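Local coordinates for protein ORF10 (Moritella marina, PDB 6RIW) that forms the ketosynthase–chain length factor didomain of a polyunsaturated fatty acid synthase and probably catalyses the condensation that lengthens acyl chains, at residues 191-196 against 641-646; 578-583 against 659-664; 671-676 against 688-693. All blocks are in the same frame, centred on the assembly; numbering follows the deposited sequence.

Contact 1: 191-196 against 641-646; sequences ALDAAC and IGNIMA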
ATOM      1  N   ALA A 191      -4.391   6.038   1.025  1.00 12.81           N
ATOM      2  CA  ALA A 191      -4.470   4.598   1.223  1.00 11.24           C
ATOM      3  C   ALA A 191      -3.401   4.180   2.222  1.00 11.45           C
ATOM      4  O   ALA A 191      -2.388   4.868   2.406  1.00 13.33           O
ATOM      5  CB  ALA A 191      -4.280   3.848  -0.098  1.00 10.91           C
ATOM      6  N   LEU A 192      -3.633   3.046   2.879  1.00 12.46           N
ATOM      7  CA  LEU A 192      -2.642   2.500   3.799  1.00 12.93           C
ATOM      8  C   LEU A 192      -2.591   0.990   3.643  1.00 13.60           C
ATOM      9  O   LEU A 192      -3.512   0.371   3.100  1.00 14.15           O
ATOM     10  CB  LEU A 192      -2.945   2.878   5.266  1.00 13.86           C
ATOM     11  CG  LEU A 192      -4.228   2.340   5.913  1.00 14.32           C
ATOM     12  CD1 LEU A 192      -4.093   0.903   6.446  1.00 14.05           C
ATOM     13  CD2 LEU A 192      -4.635   3.246   7.077  1.00 12.51           C
ATOM     14  N   ASP A 193      -1.511   0.395   4.155  1.00 12.13           N
ATOM     15  CA  ASP A 193      -1.332  -1.055   4.169  1.00 16.45           C
ATOM     16  C   ASP A 193      -0.841  -1.435   5.558  1.00 14.59           C
ATOM     17  O   ASP A 193       0.221  -0.981   5.989  1.00 13.59           O
ATOM     18  CB  ASP A 193      -0.339  -1.495   3.080  1.00 18.18           C
ATOM     19  CG  ASP A 193      -0.115  -3.023   2.988  1.00 26.76           C
ATOM     20  OD1 ASP A 193      -0.872  -3.835   3.588  1.00 27.12           O
ATOM     21  OD2 ASP A 193       0.844  -3.420   2.249  1.00 29.36           O
ATOM     22  N   ALA A 194      -1.636  -2.227   6.260  1.00 14.85           N
ATOM     23  CA  ALA A 194      -1.250  -2.904   7.494  1.00 15.23           C
ATOM     24  C   ALA A 194      -1.547  -4.399   7.368  1.00 18.37           C
ATOM     25  O   ALA A 194      -1.934  -5.043   8.340  1.00 16.28           O
ATOM     26  CB  ALA A 194      -1.982  -2.312   8.702  1.00 16.51           C
ATOM     27  N   ALA A 195      -1.398  -4.944   6.157  1.00 16.47           N
ATOM     28  CA  ALA A 195      -1.689  -6.350   5.811  1.00 16.85           C
ATOM     29  C   ALA A 195      -3.099  -6.677   6.299  1.00 16.49           C
ATOM     30  O   ALA A 195      -4.018  -5.875   6.058  1.00 15.75           O
ATOM     31  CB  ALA A 195      -0.581  -7.263   6.343  1.00 17.34           C
ATOM     32  N   CYS A 196      -3.305  -7.804   6.999  1.00 17.27           N
ATOM     33  CA  CYS A 196      -4.628  -8.286   7.386  1.00 19.12           C
ATOM     34  C   CYS A 196      -5.374  -7.320   8.303  1.00 19.73           C
ATOM     35  O   CYS A 196      -6.592  -7.469   8.497  1.00 19.41           O
ATOM     36  CB  CYS A 196      -4.487  -9.671   8.068  1.00 21.27           C
ATOM     37  SG  CYS A 196      -3.025 -10.665   7.511  1.00 25.56           S
ATOM     38  N   ILE A 641       5.791  -7.605   0.209  1.00 17.60           N
ATOM     39  CA  ILE A 641       4.630  -7.124   0.961  1.00 17.60           C
ATOM     40  C   ILE A 641       4.995  -5.785   1.599  1.00 19.38           C
ATOM     41  O   ILE A 641       5.830  -5.731   2.505  1.00 17.60           O
ATOM     42  CB  ILE A 641       4.210  -8.151   2.028  1.00 17.34           C
ATOM     43  CG1 ILE A 641       3.978  -9.526   1.382  1.00 18.79           C
ATOM     44  CG2 ILE A 641       2.997  -7.667   2.799  1.00 19.12           C
ATOM     45  CD1 ILE A 641       3.892 -10.665   2.361  1.00 22.14           C
ATOM     46  N   GLY A 642       4.351  -4.700   1.157  1.00 20.51           N
ATOM     47  CA  GLY A 642       4.861  -3.371   1.461  1.00 18.58           C
ATOM     48  C   GLY A 642       4.911  -3.044   2.942  1.00 16.74           C
ATOM     49  O   GLY A 642       5.882  -2.445   3.422  1.00 20.42           O
ATOM     50  N   ASN A 643       3.866  -3.416   3.700  1.00 16.75           N
ATOM     51  CA  ASN A 643       3.853  -3.006   5.100  1.00 16.75           C
ATOM     52  C   ASN A 643       4.947  -3.691   5.905  1.00 16.89           C
ATOM     53  O   ASN A 643       5.293  -3.220   6.996  1.00 18.86           O
ATOM     54  CB  ASN A 643       2.492  -3.275   5.749  1.00 19.20           C
ATOM     55  CG  ASN A 643       2.236  -4.757   5.969  1.00 21.24           C
ATOM     56  OD1 ASN A 643       2.029  -5.499   5.011  1.00 22.71           O
ATOM     57  ND2 ASN A 643       2.245  -5.197   7.235  1.00 18.28           N
ATOM     58  N   ILE A 644       5.519  -4.771   5.387  1.00 16.36           N
ATOM     59  CA  ILE A 644       6.483  -5.503   6.198  1.00 16.40           C
ATOM     60  C   ILE A 644       7.765  -4.702   6.338  1.00 16.73           C
ATOM     61  O   ILE A 644       8.475  -4.838   7.338  1.00 16.34           O
ATOM     62  CB  ILE A 644       6.716  -6.912   5.618  1.00 18.67           C
ATOM     63  CG1 ILE A 644       5.404  -7.707   5.704  1.00 19.45           C
ATOM     64  CG2 ILE A 644       7.833  -7.639   6.389  1.00 19.36           C
ATOM     65  CD1 ILE A 644       5.515  -9.214   5.359  1.00 23.52           C
ATOM     66  N   MET A 645       8.074  -3.821   5.382  1.00 15.73           N
ATOM     67  CA  MET A 645       9.296  -3.040   5.562  1.00 18.61           C
ATOM     68  C   MET A 645       9.189  -2.101   6.766  1.00 16.11           C
ATOM     69  O   MET A 645      10.185  -1.905   7.480  1.00 18.16           O
ATOM     70  CB  MET A 645       9.661  -2.303   4.265  1.00 21.02           C
ATOM     71  CG  MET A 645       8.847  -1.089   3.900  1.00 18.10           C
ATOM     72  SD  MET A 645       9.500  -0.436   2.321  1.00 20.40           S
ATOM     73  CE  MET A 645       8.013  -0.524   1.341  1.00 20.48           C
ATOM     74  N   ALA A 646       7.992  -1.569   7.053  1.00 14.34           N
ATOM     75  CA  ALA A 646       7.819  -0.792   8.284  1.00 17.49           C
ATOM     76  C   ALA A 646       7.956  -1.688   9.513  1.00 18.22           C
ATOM     77  O   ALA A 646       8.619  -1.319  10.493  1.00 17.50           O
ATOM     78  CB  ALA A 646       6.453  -0.089   8.290  1.00 15.53           C
TER
HETATM   79  O   HOH W   1       0.101  -6.044   2.990  1.00 26.83           O
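Asp193 and Asn643 meet across the boundary between the ketosynthase half of the chain (191-196) and the chain-length-factor half (641-646). Their side chains cross at about a right angle, with carboxylate and amide planes 58° apart. Direct polar contact is slight: Asn643 N gives a weak hydrogen bond to Asp193 OD2 (3.4 Å). A water donates to Asn643 OD1 at 2.8 Å and also to Asp193 OD1, at a separation short enough that its exact length is doubtful, so one water bridges the two acceptor oxygens. Asp193 OD1 also accepts Ala195 N at 2.8 Å, from above the carboxylate plane, which closes an Asx turn and helps to hold the carboxylate's rotation. The other end of the amide is satisfied elsewhere, Asn643 ND2 bonding to Phe440 O.

Van der Waals contact fills in the rest. With CG set between backbone N and carbonyl carbon (chi1 72°), the Asn643 amide reaches back to the turn and rests on Ala195 CB, 3.4 Å from Asn643 OD1. Asn643 CB lies 3.2 Å from Asp193 O.

All of the touching residues are buried. The turn leads to Cys196, which packs on His331 and His368, consistent with the Cys-His-His set of ketosynthases. Strand 189-193 is flanked by helix 198-211 and bonds through Asp193 to Thr661 of strand 659-663, while helix 642-653 rests on helix 552-567 through Met645.

Contact 2: 578-583 against 659-664; sequences VLVAMG and AITVSA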
ATOM      1  N   VAL A 578       5.935   4.000  12.837  1.00 13.52           N
ATOM      2  CA  VAL A 578       6.737   3.993  11.615  1.00 12.49           C
ATOM      3  C   VAL A 578       5.773   4.116  10.439  1.00 15.05           C
ATOM      4  O   VAL A 578       4.915   3.243  10.250  1.00 15.77           O
ATOM      5  CB  VAL A 578       7.591   2.721  11.488  1.00 14.58           C
ATOM      6  CG1 VAL A 578       8.455   2.765  10.228  1.00 13.51           C
ATOM      7  CG2 VAL A 578       8.519   2.532  12.720  1.00 14.52           C
ATOM      8  N   LEU A 579       5.874   5.209   9.682  1.00 11.90           N
ATOM      9  CA  LEU A 579       5.038   5.422   8.511  1.00 11.11           C
ATOM     10  C   LEU A 579       5.940   5.393   7.290  1.00 12.96           C
ATOM     11  O   LEU A 579       6.948   6.104   7.255  1.00 15.45           O
ATOM     12  CB  LEU A 579       4.304   6.770   8.586  1.00 11.66           C
ATOM     13  CG  LEU A 579       3.541   7.071   9.881  1.00 14.83           C
ATOM     14  CD1 LEU A 579       2.925   8.441   9.766  1.00 11.47           C
ATOM     15  CD2 LEU A 579       2.445   6.024  10.129  1.00 14.78           C
ATOM     16  N   VAL A 580       5.612   4.562   6.303  1.00 10.88           N
ATOM     17  CA  VAL A 580       6.446   4.487   5.103  1.00 10.08           C
ATOM     18  C   VAL A 580       5.633   5.009   3.920  1.00 11.15           C
ATOM     19  O   VAL A 580       4.661   4.375   3.495  1.00 10.61           O
ATOM     20  CB  VAL A 580       6.947   3.061   4.846  1.00 13.18           C
ATOM     21  CG1 VAL A 580       7.796   3.018   3.573  1.00 12.31           C
ATOM     22  CG2 VAL A 580       7.759   2.558   6.055  1.00 15.87           C
ATOM     23  N   ALA A 581       6.053   6.144   3.372  1.00  9.89           N
ATOM     24  CA  ALA A 581       5.480   6.677   2.145  1.00  9.88           C
ATOM     25  C   ALA A 581       6.025   5.907   0.952  1.00 12.74           C
ATOM     26  O   ALA A 581       7.241   5.805   0.777  1.00 11.10           O
ATOM     27  CB  ALA A 581       5.808   8.166   2.016  1.00 10.73           C
ATOM     28  N   MET A 582       5.137   5.338   0.145  1.00 12.58           N
ATOM     29  CA  MET A 582       5.604   4.506  -0.955  1.00 12.76           C
ATOM     30  C   MET A 582       4.442   4.291  -1.907  1.00 13.10           C
ATOM     31  O   MET A 582       3.294   4.618  -1.602  1.00 12.82           O
ATOM     32  CB  MET A 582       6.160   3.170  -0.439  1.00 13.82           C
ATOM     33  CG  MET A 582       5.177   2.413   0.490  1.00 12.94           C
ATOM     34  SD  MET A 582       3.860   1.512  -0.403  1.00 19.72           S
ATOM     35  CE  MET A 582       4.762  -0.013  -0.831  1.00 16.25           C
ATOM     36  N   GLY A 583       4.773   3.792  -3.097  1.00 13.63           N
ATOM     37  CA  GLY A 583       3.824   3.141  -3.971  1.00 16.79           C
ATOM     38  C   GLY A 583       4.372   1.759  -4.296  1.00 17.87           C
ATOM     39  O   GLY A 583       5.440   1.367  -3.810  1.00 16.02           O
ATOM     40  N   ALA A 659       2.787   0.606  12.594  1.00 13.02           N
ATOM     41  CA  ALA A 659       3.811   0.517  11.559  1.00 16.83           C
ATOM     42  C   ALA A 659       3.101   0.195  10.252  1.00 16.96           C
ATOM     43  O   ALA A 659       2.611  -0.926  10.068  1.00 16.44           O
ATOM     44  CB  ALA A 659       4.850  -0.559  11.886  1.00 16.62           C
ATOM     45  N   ILE A 660       3.033   1.162   9.341  1.00 15.17           N
ATOM     46  CA  ILE A 660       2.222   0.995   8.139  1.00 14.12           C
ATOM     47  C   ILE A 660       2.887   1.657   6.944  1.00 14.53           C
ATOM     48  O   ILE A 660       3.771   2.503   7.087  1.00 14.57           O
ATOM     49  CB  ILE A 660       0.807   1.589   8.302  1.00 12.09           C
ATOM     50  CG1 ILE A 660       0.894   3.101   8.573  1.00 12.54           C
ATOM     51  CG2 ILE A 660      -0.002   0.827   9.355  1.00 17.66           C
ATOM     52  CD1 ILE A 660      -0.472   3.805   8.571  1.00 15.58           C
ATOM     53  N   THR A 661       2.421   1.294   5.746  1.00 13.40           N
ATOM     54  CA  THR A 661       2.715   2.140   4.594  1.00 11.84           C
ATOM     55  C   THR A 661       1.541   3.077   4.354  1.00 12.86           C
ATOM     56  O   THR A 661       0.405   2.790   4.740  1.00 10.26           O
ATOM     57  CB  THR A 661       3.019   1.326   3.320  1.00 14.79           C
ATOM     58  OG1 THR A 661       1.857   0.605   2.910  1.00 18.73           O
ATOM     59  CG2 THR A 661       4.170   0.365   3.569  1.00 17.59           C
ATOM     60  N   VAL A 662       1.844   4.221   3.736  1.00 10.28           N
ATOM     61  CA  VAL A 662       0.881   5.254   3.390  1.00 10.75           C
ATOM     62  C   VAL A 662       1.132   5.585   1.924  1.00 12.57           C
ATOM     63  O   VAL A 662       2.283   5.819   1.535  1.00 12.58           O
ATOM     64  CB  VAL A 662       1.059   6.519   4.256  1.00 10.83           C
ATOM     65  CG1 VAL A 662       0.164   7.646   3.753  1.00 11.25           C
ATOM     66  CG2 VAL A 662       0.730   6.210   5.729  1.00 13.48           C
ATOM     67  N   SER A 663       0.081   5.574   1.112  1.00 10.31           N
ATOM     68  CA  SER A 663       0.218   5.801  -0.321  1.00 13.37           C
ATOM     69  C   SER A 663      -0.735   6.907  -0.747  1.00 13.04           C
ATOM     70  O   SER A 663      -1.951   6.800  -0.553  1.00 12.67           O
ATOM     71  CB  SER A 663      -0.047   4.509  -1.104  1.00 13.01           C
ATOM     72  OG  SER A 663       0.855   3.485  -0.697  1.00 16.08           O
ATOM     73  N   ALA A 664      -0.187   7.970  -1.323  1.00 12.59           N
ATOM     74  CA  ALA A 664      -1.011   9.037  -1.881  1.00 11.08           C
ATOM     75  C   ALA A 664      -0.281   9.652  -3.068  1.00 11.16           C
ATOM     76  O   ALA A 664      -0.267  10.875  -3.235  1.00 10.93           O
ATOM     77  CB  ALA A 664      -1.365  10.098  -0.830  1.00 10.28           C
TER
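The flat groups joining Val578-Met582 to Ala659-Ser663 are peptide carbonyls: Ile660 C=O receives Val580 N in its plane, whereas Val580 C=O is met by Val662 N from above, 38° out. These bonds build a parallel strand pair of the thiolase fold in the chain-length-factor half, with axes 4.5 Å apart and crossing at -28°. The register is regular, Val578 beside Ala659 through Ala581 beside Val662. Strand 659-663 sends Ile660 N to Val578 O (2.9 Å) and Val662 N to Val580 O (2.8 Å); strand 578-581 answers through Val580 N. Each acceptor also takes a CA-H contact, closest at Val578 O and Val580 O, where Ala659 CA and Thr661 CA respectively stand 3.2 Å away.

One face of the pair, with Val578, Val580 and Ala659, is covered by helix 642-653; the other, with Ala581 and Val662, by helix 668-682. Beyond the last bridge Met582 N still bonds to Val662 O, and its side chain folds back over the neighbouring strand. Bends at chi1, chi2 and chi3 bring Met582 CG to 3.7 Å from Thr661 CB and lay SD beside the Ser663 hydroxyl. Ser663 OG in turn donates to Met582 O at 2.8 Å, prolonging the ladder with a side chain; an alanine here would probably cost that carbonyl the hydroxyl bond and leave the chain at Met582 less firmly held to Ser663. On the Leu579 side, two branches lie alongside, pointing the same way, Leu579 CD2 3.7 Å from Ile660 CG1.

Contact 3: 671-676 against 688-693; sequences RCVELA and VIIAAV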
ATOM      1  N   ARG A 671       1.050  13.516   3.134  1.00 10.90           N
ATOM      2  CA  ARG A 671      -0.013  12.883   3.915  1.00 10.26           C
ATOM      3  C   ARG A 671       0.530  12.211   5.180  1.00 11.15           C
ATOM      4  O   ARG A 671      -0.175  12.161   6.197  1.00 12.04           O
ATOM      5  CB  ARG A 671      -0.792  11.871   3.070  1.00 12.70           C
ATOM      6  CG  ARG A 671      -1.623  12.499   1.928  1.00 12.97           C
ATOM      7  CD  ARG A 671      -2.838  13.311   2.426  1.00 17.36           C
ATOM      8  NE  ARG A 671      -3.618  13.843   1.300  1.00 17.24           N
ATOM      9  CZ  ARG A 671      -4.602  14.739   1.422  1.00 21.73           C
ATOM     10  NH1 ARG A 671      -5.257  15.157   0.339  1.00 18.20           N
ATOM     11  NH2 ARG A 671      -4.940  15.212   2.625  1.00 18.59           N
ATOM     12  N   CYS A 672       1.756  11.675   5.142  1.00 12.03           N
ATOM     13  CA  CYS A 672       2.366  11.127   6.360  1.00 11.59           C
ATOM     14  C   CYS A 672       2.619  12.212   7.392  1.00 11.48           C
ATOM     15  O   CYS A 672       2.475  11.982   8.603  1.00 12.38           O
ATOM     16  CB  CYS A 672       3.695  10.433   6.037  1.00 10.61           C
ATOM     17  SG  CYS A 672       3.530   8.848   5.185  1.00 13.57           S
ATOM     18  N   VAL A 673       3.074  13.383   6.948  1.00 11.04           N
ATOM     19  CA  VAL A 673       3.285  14.484   7.889  1.00 11.26           C
ATOM     20  C   VAL A 673       1.973  14.832   8.590  1.00 13.83           C
ATOM     21  O   VAL A 673       1.917  14.992   9.817  1.00 12.57           O
ATOM     22  CB  VAL A 673       3.887  15.690   7.148  1.00 10.56           C
ATOM     23  CG1 VAL A 673       3.959  16.918   8.060  1.00 12.41           C
ATOM     24  CG2 VAL A 673       5.280  15.330   6.573  1.00 12.39           C
ATOM     25  N   GLU A 674       0.889  14.953   7.808  1.00 13.29           N
ATOM     26  CA  GLU A 674      -0.439  15.217   8.362  1.00 12.46           C
ATOM     27  C   GLU A 674      -0.871  14.118   9.321  1.00 15.11           C
ATOM     28  O   GLU A 674      -1.397  14.396  10.408  1.00 15.84           O
ATOM     29  CB  GLU A 674      -1.453  15.347   7.226  1.00 15.02           C
ATOM     30  CG  GLU A 674      -2.923  15.468   7.664  1.00 21.17           C
ATOM     31  CD  GLU A 674      -3.868  15.682   6.461  1.00 24.10           C
ATOM     32  OE1 GLU A 674      -3.876  14.856   5.503  1.00 23.28           O
ATOM     33  OE2 GLU A 674      -4.586  16.697   6.471  1.00 25.24           O
ATOM     34  N   LEU A 675      -0.646  12.865   8.946  1.00 12.75           N
ATOM     35  CA  LEU A 675      -0.977  11.747   9.836  1.00 12.88           C
ATOM     36  C   LEU A 675      -0.143  11.775  11.117  1.00 14.72           C
ATOM     37  O   LEU A 675      -0.674  11.556  12.221  1.00 13.95           O
ATOM     38  CB  LEU A 675      -0.777  10.421   9.089  1.00 12.19           C
ATOM     39  CG  LEU A 675      -1.027   9.117   9.862  1.00 12.76           C
ATOM     40  CD1 LEU A 675      -2.406   9.156  10.524  1.00 15.46           C
ATOM     41  CD2 LEU A 675      -0.916   7.925   8.881  1.00 15.27           C
ATOM     42  N   ALA A 676       1.164  12.031  11.001  1.00 11.75           N
ATOM     43  CA  ALA A 676       2.002  12.082  12.201  1.00 13.28           C
ATOM     44  C   ALA A 676       1.487  13.142  13.181  1.00 15.42           C
ATOM     45  O   ALA A 676       1.374  12.888  14.390  1.00 13.60           O
ATOM     46  CB  ALA A 676       3.455  12.350  11.817  1.00 13.15           C
ATOM     47  N   VAL A 688       7.583   9.667  15.724  1.00 14.44           N
ATOM     48  CA  VAL A 688       7.148   9.037  14.480  1.00 13.62           C
ATOM     49  C   VAL A 688       8.309   9.068  13.504  1.00 13.48           C
ATOM     50  O   VAL A 688       8.915  10.127  13.286  1.00 13.86           O
ATOM     51  CB  VAL A 688       5.917   9.739  13.873  1.00 14.70           C
ATOM     52  CG1 VAL A 688       5.572   9.136  12.500  1.00 12.41           C
ATOM     53  CG2 VAL A 688       4.716   9.674  14.821  1.00 12.91           C
ATOM     54  N   ILE A 689       8.661   7.903  12.972  1.00  9.91           N
ATOM     55  CA  ILE A 689       9.612   7.816  11.871  1.00 11.77           C
ATOM     56  C   ILE A 689       8.793   7.914  10.600  1.00 12.20           C
ATOM     57  O   ILE A 689       7.852   7.134  10.410  1.00 12.24           O
ATOM     58  CB  ILE A 689      10.390   6.492  11.903  1.00 13.21           C
ATOM     59  CG1 ILE A 689      11.161   6.349  13.214  1.00 14.89           C
ATOM     60  CG2 ILE A 689      11.315   6.402  10.703  1.00 12.36           C
ATOM     61  CD1 ILE A 689      12.019   5.097  13.286  1.00 13.15           C
ATOM     62  N   ILE A 690       9.125   8.867   9.732  1.00 12.25           N
ATOM     63  CA  ILE A 690       8.514   8.910   8.401  1.00 10.35           C
ATOM     64  C   ILE A 690       9.601   8.553   7.402  1.00 11.23           C
ATOM     65  O   ILE A 690      10.553   9.314   7.225  1.00 10.59           O
ATOM     66  CB  ILE A 690       7.900  10.270   8.066  1.00 10.91           C
ATOM     67  CG1 ILE A 690       6.876  10.661   9.145  1.00 10.17           C
ATOM     68  CG2 ILE A 690       7.240  10.176   6.659  1.00 12.62           C
ATOM     69  CD1 ILE A 690       6.242  12.033   8.917  1.00 11.82           C
ATOM     70  N   ALA A 691       9.482   7.389   6.777  1.00  9.65           N
ATOM     71  CA  ALA A 691      10.437   6.981   5.756  1.00 10.06           C
ATOM     72  C   ALA A 691       9.745   7.009   4.401  1.00  9.76           C
ATOM     73  O   ALA A 691       8.509   7.022   4.291  1.00 13.57           O
ATOM     74  CB  ALA A 691      11.013   5.587   6.051  1.00 13.32           C
ATOM     75  N   ALA A 692      10.546   7.062   3.356  1.00  9.65           N
ATOM     76  CA  ALA A 692       9.972   7.142   2.022  1.00  8.93           C
ATOM     77  C   ALA A 692      10.913   6.419   1.088  1.00 12.74           C
ATOM     78  O   ALA A 692      12.126   6.543   1.232  1.00 10.56           O
ATOM     79  CB  ALA A 692       9.803   8.591   1.560  1.00 11.10           C
ATOM     80  N   VAL A 693      10.368   5.699   0.111  1.00 10.36           N
ATOM     81  CA  VAL A 693      11.226   5.010  -0.846  1.00  9.05           C
ATOM     82  C   VAL A 693      10.491   4.914  -2.171  1.00 10.78           C
ATOM     83  O   VAL A 693       9.291   4.614  -2.218  1.00 10.84           O
ATOM     84  CB  VAL A 693      11.660   3.618  -0.340  1.00 10.71           C
ATOM     85  CG1 VAL A 693      10.455   2.751   0.022  1.00 12.01           C
ATOM     86  CG2 VAL A 693      12.539   2.909  -1.372  1.00 11.52           C
TER
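Helix 671-676 runs nearly antiparallel to strand 688-693, at 170° and with 9.5 Å between the two axes. The strand follows the helix after a short link, and strand 659-663 precedes it, so this is the return half of a beta-alpha-beta crossover of the thiolase fold: the helix lies against the sheet that its two flanking strands help to form.

Across the interface the packing is wholly apolar, and Ile690 is its hub. Two of its branches divide the helix between them. CG2, anti to the backbone N while CG1 takes the position beside it (chi1 -56°), presses on Cys672 CB at 3.6 Å. The other branch continues outward, extended at chi2, so that the terminal Ile690 CD1 reaches the helix surface, 3.8 Å from Cys672 O and 4.0 Å from Ala676 CB; the Val673 side chain crosses that of Ile690 at about a right angle, CG2 touching CD1. Ile690 thus fits against residues one turn apart, Cys672 and Ala676. Val688, two residues back on the same side of the strand, continues the row: its CG1 meets Ala676 CB at 3.9 Å.

Away from the strand the helix carries a charged pair. Arg671 makes a cation-pi contact with Phe770, and Glu674 OE2 bonds to Ser188 OG of the ketosynthase half. In the salt bridge between them, Arg671 NH2 lies 3.1 Å from Glu674 OE1, which uses its syn lone pair and lies 2° out of the guanidinium plane.

The three contacts form a short run through the middle of the didomain, contact 2 lying about 7 Å, centre to centre, from each of the others and contacts 1 and 3 about 14 Å apart. Strands 189-193, 659-663, 576-581 and 687-694 neighbour one another in that order. The first pairing, Ala191 O with Ser663 N and Asp193 N with Thr661 O, is antiparallel and joins the two halves. The next two are parallel and stay within the chain-length-factor half. In sequence contacts 1 and 2 interleave, while contact 3 follows both. Helices 642-653 and 668-682 bracket strand 659-663, so the interface between halves is continuous with the chain-length-factor core.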